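Local coordinates for protein succinyl-CoA:3-ketoacid coenzyme A transferase subunit B (Helicobacter pylori, PDB 3RRL) that probably transfers coenzyme A from succinyl-CoA to a 3-oxo acid, giving a 3-oxoacyl-CoA and succinate, at residues L47-Y52 with E68-V73; I5-A10 with A30-G35. All coordinates share one frame; numbering follows the deposited sequence.

Contact 1 (L47-Y52 with E68-V73); sequences LGIGAY and ETITVV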
ATOM      1  N   LEU B  47      15.771   2.192  -4.094  1.00 24.45           N
ATOM      2  CA  LEU B  47      16.674   2.134  -2.954  1.00 21.38           C
ATOM      3  C   LEU B  47      17.997   1.555  -3.461  1.00 27.96           C
ATOM      4  O   LEU B  47      18.000   0.510  -4.106  1.00 34.81           O
ATOM      5  CB  LEU B  47      16.077   1.247  -1.862  1.00 25.38           C
ATOM      6  CG  LEU B  47      16.703   1.324  -0.475  1.00 29.60           C
ATOM      7  CD1 LEU B  47      16.690   2.755   0.038  1.00 28.93           C
ATOM      8  CD2 LEU B  47      15.963   0.405   0.493  1.00 32.63           C
ATOM      9  N   GLY B  48      19.123   2.166  -3.102  1.00 30.85           N
ATOM     10  CA  GLY B  48      20.396   1.853  -3.744  1.00 30.28           C
ATOM     11  C   GLY B  48      20.827   2.621  -4.987  1.00 32.75           C
ATOM     12  O   GLY B  48      21.199   2.035  -6.001  1.00 35.85           O
ATOM     13  N   ILE B  49      20.760   3.949  -4.912  1.00 34.30           N
ATOM     14  CA  ILE B  49      21.334   4.816  -5.942  1.00 35.31           C
ATOM     15  C   ILE B  49      22.839   4.568  -6.138  1.00 37.24           C
ATOM     16  O   ILE B  49      23.568   4.264  -5.190  1.00 37.13           O
ATOM     17  CB  ILE B  49      21.166   6.305  -5.584  1.00 32.71           C
ATOM     18  CG1 ILE B  49      19.696   6.691  -5.479  1.00 32.39           C
ATOM     19  CG2 ILE B  49      21.867   7.208  -6.610  1.00 26.93           C
ATOM     20  CD1 ILE B  49      19.515   8.151  -5.085  1.00 31.62           C
ATOM     21  N   GLY B  50      23.316   4.804  -7.356  1.00 47.00           N
ATOM     22  CA  GLY B  50      24.671   4.456  -7.723  1.00 44.22           C
ATOM     23  C   GLY B  50      25.188   5.499  -8.688  1.00 46.92           C
ATOM     24  O   GLY B  50      24.524   6.508  -8.933  1.00 48.54           O
ATOM     25  N   ALA B  51      26.390   5.281  -9.203  1.00 43.49           N
ATOM     26  CA  ALA B  51      27.072   6.292  -9.995  1.00 40.69           C
ATOM     27  C   ALA B  51      26.316   6.592 -11.279  1.00 43.45           C
ATOM     28  O   ALA B  51      25.436   5.832 -11.682  1.00 47.32           O
ATOM     29  CB  ALA B  51      28.484   5.840 -10.309  1.00 42.18           C
ATOM     30  N   TYR B  52      26.622   7.733 -11.887  1.00 43.46           N
ATOM     31  CA  TYR B  52      26.186   7.996 -13.250  1.00 45.33           C
ATOM     32  C   TYR B  52      26.745   6.901 -14.136  1.00 47.18           C
ATOM     33  O   TYR B  52      27.851   6.409 -13.898  1.00 48.94           O
ATOM     34  CB  TYR B  52      26.686   9.356 -13.735  1.00 44.96           C
ATOM     35  CG  TYR B  52      26.130  10.523 -12.955  1.00 48.46           C
ATOM     36  CD1 TYR B  52      24.790  10.580 -12.618  1.00 48.79           C
ATOM     37  CD2 TYR B  52      26.953  11.567 -12.551  1.00 53.36           C
ATOM     38  CE1 TYR B  52      24.277  11.643 -11.902  1.00 54.44           C
ATOM     39  CE2 TYR B  52      26.452  12.637 -11.836  1.00 55.39           C
ATOM     40  CZ  TYR B  52      25.112  12.670 -11.513  1.00 59.20           C
ATOM     41  OH  TYR B  52      24.604  13.732 -10.798  1.00 62.18           O
ATOM     42  N   GLU B  68      17.990  12.953 -13.531  1.00 39.26           N
ATOM     43  CA  GLU B  68      19.290  12.610 -14.099  1.00 37.19           C
ATOM     44  C   GLU B  68      19.411  11.102 -14.295  1.00 38.89           C
ATOM     45  O   GLU B  68      18.905  10.320 -13.486  1.00 37.18           O
ATOM     46  CB  GLU B  68      20.411  13.087 -13.184  1.00 40.36           C
ATOM     47  CG  GLU B  68      20.339  14.566 -12.846  1.00 48.10           C
ATOM     48  CD  GLU B  68      21.480  15.013 -11.945  1.00 55.37           C
ATOM     49  OE1 GLU B  68      21.949  14.192 -11.124  1.00 54.32           O
ATOM     50  OE2 GLU B  68      21.910  16.185 -12.060  1.00 58.63           O
ATOM     51  N   THR B  69      20.087  10.692 -15.364  1.00 35.93           N
ATOM     52  CA  THR B  69      20.297   9.271 -15.606  1.00 36.15           C
ATOM     53  C   THR B  69      21.350   8.721 -14.657  1.00 35.71           C
ATOM     54  O   THR B  69      22.426   9.317 -14.493  1.00 37.79           O
ATOM     55  CB  THR B  69      20.729   8.997 -17.057  1.00 38.46           C
ATOM     56  OG1 THR B  69      21.911   9.751 -17.356  1.00 42.62           O
ATOM     57  CG2 THR B  69      19.614   9.385 -18.015  1.00 37.90           C
ATOM     58  N   ILE B  70      21.047   7.581 -14.042  1.00 30.41           N
ATOM     59  CA  ILE B  70      21.930   6.991 -13.032  1.00 35.99           C
ATOM     60  C   ILE B  70      22.073   5.488 -13.209  1.00 37.66           C
ATOM     61  O   ILE B  70      21.555   4.915 -14.163  1.00 38.68           O
ATOM     62  CB  ILE B  70      21.401   7.242 -11.606  1.00 34.05           C
ATOM     63  CG1 ILE B  70      19.977   6.699 -11.471  1.00 32.09           C
ATOM     64  CG2 ILE B  70      21.432   8.724 -11.279  1.00 36.20           C
ATOM     65  CD1 ILE B  70      19.447   6.711 -10.033  1.00 34.22           C
ATOM     66  N   THR B  71      22.777   4.856 -12.276  1.00 40.51           N
ATOM     67  CA  THR B  71      22.786   3.399 -12.182  1.00 40.90           C
ATOM     68  C   THR B  71      22.357   2.991 -10.779  1.00 39.09           C
ATOM     69  O   THR B  71      22.024   3.843  -9.953  1.00 36.43           O
ATOM     70  CB  THR B  71      24.170   2.807 -12.471  1.00 42.42           C
ATOM     71  OG1 THR B  71      25.087   3.223 -11.448  1.00 41.46           O
ATOM     72  CG2 THR B  71      24.678   3.261 -13.847  1.00 42.02           C
ATOM     73  N   VAL B  72      22.356   1.688 -10.518  1.00 37.06           N
ATOM     74  CA  VAL B  72      22.018   1.175  -9.200  1.00 35.58           C
ATOM     75  C   VAL B  72      23.179   0.355  -8.663  1.00 37.53           C
ATOM     76  O   VAL B  72      23.961  -0.198  -9.438  1.00 40.50           O
ATOM     77  CB  VAL B  72      20.748   0.288  -9.242  1.00 34.30           C
ATOM     78  CG1 VAL B  72      19.559   1.089  -9.720  1.00 35.95           C
ATOM     79  CG2 VAL B  72      20.959  -0.911 -10.146  1.00 36.68           C
ATOM     80  N   VAL B  73      23.299   0.286  -7.341  1.00 33.99           N
ATOM     81  CA  VAL B  73      24.267  -0.603  -6.701  1.00 35.69           C
ATOM     82  C   VAL B  73      23.713  -2.024  -6.585  1.00 39.98           C
ATOM     83  O   VAL B  73      22.524  -2.254  -6.784  1.00 39.68           O
ATOM     84  CB  VAL B  73      24.693  -0.092  -5.294  1.00 38.82           C
ATOM     85  CG1 VAL B  73      25.496   1.199  -5.415  1.00 38.67           C
ATOM     86  CG2 VAL B  73      23.479   0.109  -4.391  1.00 33.73           C
TER

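Contact 2 (I5-A10 with A30-G35); sequences IIKRAA and ANEVSG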
ATOM      1  N   ILE B   5      30.527  23.701   3.635  1.00 30.77           N
ATOM      2  CA  ILE B   5      29.209  23.189   3.981  1.00 36.86           C
ATOM      3  C   ILE B   5      29.112  21.704   3.658  1.00 38.14           C
ATOM      4  O   ILE B   5      28.708  20.892   4.488  1.00 38.89           O
ATOM      5  CB  ILE B   5      28.113  23.920   3.184  1.00 39.31           C
ATOM      6  CG1 ILE B   5      28.122  25.418   3.504  1.00 42.94           C
ATOM      7  CG2 ILE B   5      26.762  23.316   3.472  1.00 36.05           C
ATOM      8  CD1 ILE B   5      27.136  26.239   2.673  1.00 41.66           C
ATOM      9  N   ILE B   6      29.486  21.363   2.432  1.00 38.88           N
ATOM     10  CA  ILE B   6      29.354  20.011   1.922  1.00 37.99           C
ATOM     11  C   ILE B   6      30.216  19.034   2.704  1.00 35.69           C
ATOM     12  O   ILE B   6      29.724  18.024   3.216  1.00 35.38           O
ATOM     13  CB  ILE B   6      29.700  19.966   0.424  1.00 40.98           C
ATOM     14  CG1 ILE B   6      28.573  20.614  -0.378  1.00 45.52           C
ATOM     15  CG2 ILE B   6      29.936  18.529  -0.039  1.00 39.97           C
ATOM     16  CD1 ILE B   6      28.994  21.064  -1.760  1.00 50.80           C
ATOM     17  N   LYS B   7      31.499  19.346   2.809  1.00 36.45           N
ATOM     18  CA  LYS B   7      32.428  18.518   3.567  1.00 42.98           C
ATOM     19  C   LYS B   7      32.030  18.327   5.036  1.00 42.20           C
ATOM     20  O   LYS B   7      32.271  17.263   5.608  1.00 44.62           O
ATOM     21  CB  LYS B   7      33.857  19.058   3.437  1.00 44.99           C
ATOM     22  CG  LYS B   7      34.403  18.861   2.023  1.00 49.58           C
ATOM     23  CD  LYS B   7      35.886  19.151   1.900  1.00 52.58           C
ATOM     24  CE  LYS B   7      36.360  18.865   0.480  1.00 57.25           C
ATOM     25  NZ  LYS B   7      37.799  19.194   0.271  1.00 61.72           N
ATOM     26  N   ARG B   8      31.415  19.338   5.644  1.00 37.20           N
ATOM     27  CA  ARG B   8      30.972  19.205   7.033  1.00 36.16           C
ATOM     28  C   ARG B   8      29.721  18.334   7.087  1.00 34.76           C
ATOM     29  O   ARG B   8      29.566  17.504   7.980  1.00 36.51           O
ATOM     30  CB  ARG B   8      30.717  20.576   7.670  1.00 33.99           C
ATOM     31  CG  ARG B   8      30.160  20.516   9.090  1.00 34.11           C
ATOM     32  CD  ARG B   8      31.049  19.685  10.020  1.00 37.40           C
ATOM     33  NE  ARG B   8      30.447  19.517  11.344  1.00 36.94           N
ATOM     34  CZ  ARG B   8      29.518  18.606  11.631  1.00 36.39           C
ATOM     35  NH1 ARG B   8      29.020  18.527  12.854  1.00 35.99           N
ATOM     36  NH2 ARG B   8      29.085  17.769  10.699  1.00 32.38           N
ATOM     37  N   ALA B   9      28.840  18.512   6.109  1.00 33.06           N
ATOM     38  CA  ALA B   9      27.650  17.675   5.995  1.00 32.60           C
ATOM     39  C   ALA B   9      28.016  16.203   5.813  1.00 32.55           C
ATOM     40  O   ALA B   9      27.337  15.317   6.339  1.00 29.81           O
ATOM     41  CB  ALA B   9      26.781  18.147   4.840  1.00 28.47           C
ATOM     42  N   ALA B  10      29.088  15.944   5.067  1.00 35.37           N
ATOM     43  CA  ALA B  10      29.505  14.570   4.789  1.00 40.10           C
ATOM     44  C   ALA B  10      29.852  13.813   6.065  1.00 43.47           C
ATOM     45  O   ALA B  10      29.697  12.598   6.140  1.00 46.57           O
ATOM     46  CB  ALA B  10      30.684  14.552   3.834  1.00 39.87           C
ATOM     47  N   ALA B  30      27.106  13.286  -1.626  1.00 40.02           N
ATOM     48  CA  ALA B  30      27.423  11.923  -2.037  1.00 45.47           C
ATOM     49  C   ALA B  30      28.856  11.809  -2.549  1.00 49.06           C
ATOM     50  O   ALA B  30      29.505  10.781  -2.374  1.00 50.04           O
ATOM     51  CB  ALA B  30      26.450  11.451  -3.097  1.00 46.53           C
ATOM     52  N   ASN B  31      29.348  12.869  -3.179  1.00 52.72           N
ATOM     53  CA  ASN B  31      30.697  12.855  -3.735  1.00 57.42           C
ATOM     54  C   ASN B  31      31.809  12.799  -2.683  1.00 57.78           C
ATOM     55  O   ASN B  31      32.932  12.401  -2.984  1.00 60.47           O
ATOM     56  CB  ASN B  31      30.900  14.051  -4.670  1.00 60.84           C
ATOM     57  CG  ASN B  31      29.904  14.065  -5.818  1.00 63.53           C
ATOM     58  OD1 ASN B  31      29.321  13.032  -6.159  1.00 64.76           O
ATOM     59  ND2 ASN B  31      29.703  15.236  -6.419  1.00 61.76           N
ATOM     60  N   GLU B  32      31.495  13.175  -1.459  1.00 54.46           N
ATOM     61  CA  GLU B  32      32.473  13.176  -0.390  1.00 52.27           C
ATOM     62  C   GLU B  32      32.551  11.862   0.342  1.00 57.72           C
ATOM     63  O   GLU B  32      33.347  11.696   1.245  1.00 59.15           O
ATOM     64  CB  GLU B  32      32.151  14.285   0.592  1.00 46.09           C
ATOM     65  CG  GLU B  32      32.005  15.639  -0.053  1.00 46.76           C
ATOM     66  CD  GLU B  32      33.267  16.101  -0.729  1.00 51.78           C
ATOM     67  OE1 GLU B  32      34.356  15.681  -0.313  1.00 48.19           O
ATOM     68  OE2 GLU B  32      33.171  16.890  -1.677  1.00 57.66           O
ATOM     69  N   VAL B  33      31.699  10.931  -0.030  1.00 59.47           N
ATOM     70  CA  VAL B  33      31.620   9.678   0.684  1.00 64.42           C
ATOM     71  C   VAL B  33      31.801   8.491  -0.228  1.00 70.30           C
ATOM     72  O   VAL B  33      31.192   7.462  -0.027  1.00 71.80           O
ATOM     73  CB  VAL B  33      30.285   9.554   1.404  1.00 65.83           C
ATOM     74  CG1 VAL B  33      30.305   8.363   2.309  1.00 67.42           C
ATOM     75  CG2 VAL B  33      30.009  10.795   2.207  1.00 65.07           C
ATOM     76  N   SER B  34      32.678   8.615  -1.204  1.00 75.60           N
ATOM     77  CA  SER B  34      32.718   7.673  -2.302  1.00 77.50           C
ATOM     78  C   SER B  34      32.893   6.234  -1.870  1.00 79.45           C
ATOM     79  O   SER B  34      32.187   5.369  -2.368  1.00 80.99           O
ATOM     80  CB  SER B  34      33.827   8.050  -3.278  1.00 20.00           C
ATOM     81  N   GLY B  35      33.770   5.937  -0.935  1.00 79.68           N
ATOM     82  CA  GLY B  35      33.794   4.556  -0.518  1.00 80.48           C
ATOM     83  C   GLY B  35      33.240   4.408   0.871  1.00 81.17           C
ATOM     84  O   GLY B  35      33.963   4.517   1.847  1.00 86.74           O
TER

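Contact 1 (L47-Y52 with E68-V73)
With chi1 at -64° in Y52 and -55° in E68, each CG points opposite its own carbonyl carbon, and the extended E68 chain brings its carboxylate to the phenol. The pair lies in the loops beyond a short antiparallel bridge beside strand 46-49 of the CoA-transferase sheet, where I49 faces V72 as a non-hydrogen-bonded pair whose side chains diverge. Y52 OH donates to E68 OE1 at 2.7 Å, reaching the oxygen from above the carboxylate plane, with ring and carboxylate turned 72° apart. I70 CG2 lies at the ring edge, 4.1 Å from Y52 CD1, and T69 O approaches the same ring atom obliquely. Midway, A51 O takes two donors of one residue: T71 OG1 at 2.6 Å, and T71 N at 2.9 Å in a weak, bent bond. At the far end V73 N gives a straight bond to G48 O, at 3.0 Å, and V72 CA-H adds a contact to that oxygen. G48 has backbone angles that suit glycine, and its bare CA lets V73 pack close. The side chains of L47 and I49 pack on strand 39-42, while T69 OG1 bonds to the backbone of a neighbouring protein chain, so the contact also borders an interface. Of the two V73 methyls, CG1 rests 3.6 Å from I49 O and CG2 3.6 Å from G48 CA.

Contact 2 (I5-A10 with A30-G35)
A10 and E32 form the close part, with A10 CB 3.6 Å from E32 CB where the helix meets the loop. One helical turn earlier, I6 CG2 lies against E32 CG, also at 3.6 Å, the two side chains crossing at about a right angle. Chi1 of E32 (-53°) runs CB-CG along the helix toward I6, and chi2 (-62°) turns the carboxylate outward, toward the K7 side. V33 adds a lighter apolar touch, its CG2 4.1 Å from A10 CB. Farther in, I6 is buried against L25 and L28, and V33 touches L13.

The outer side is looser. The aliphatic chain of K7 passes the E32 carboxylate at a slant, CE coming 3.8 Å from E32 OE1, but K7 NZ stays 5.0 Å from that oxygen and makes its salt bridge with E3. The opposite charges probably attract weakly. E32 is exposed, its carboxylate at the outer side within van der Waals reach of I6 and K7 carbons. On the inner side of the helix, I5 and A9 rest on I138. The arrangement is that of an alpha/beta fold of the CoA-transferase family: an N-terminal helix covering parallel strands and flanked by a connecting loop.

Overall arrangement
From the N terminus, helix 2-10 comes first and the chain then runs through strand 18-21 into the loop holding 30-35, where contact 2 closes its 19-residue excursion. Strand 39-42 follows, then strand 46-49, and a long excursion without helix or strand leads to 68-73, where contact 1 closes. The two are in series, neither nested nor crossed. Their centres are about 17 Å apart and their nearest atoms about 6 Å apart, without touching. Contact 2 ties the N-terminal helix to the loop between strands 18-21 and 39-42; contact 1 joins the end of strand 46-49 to the approach to edge strand 76-78.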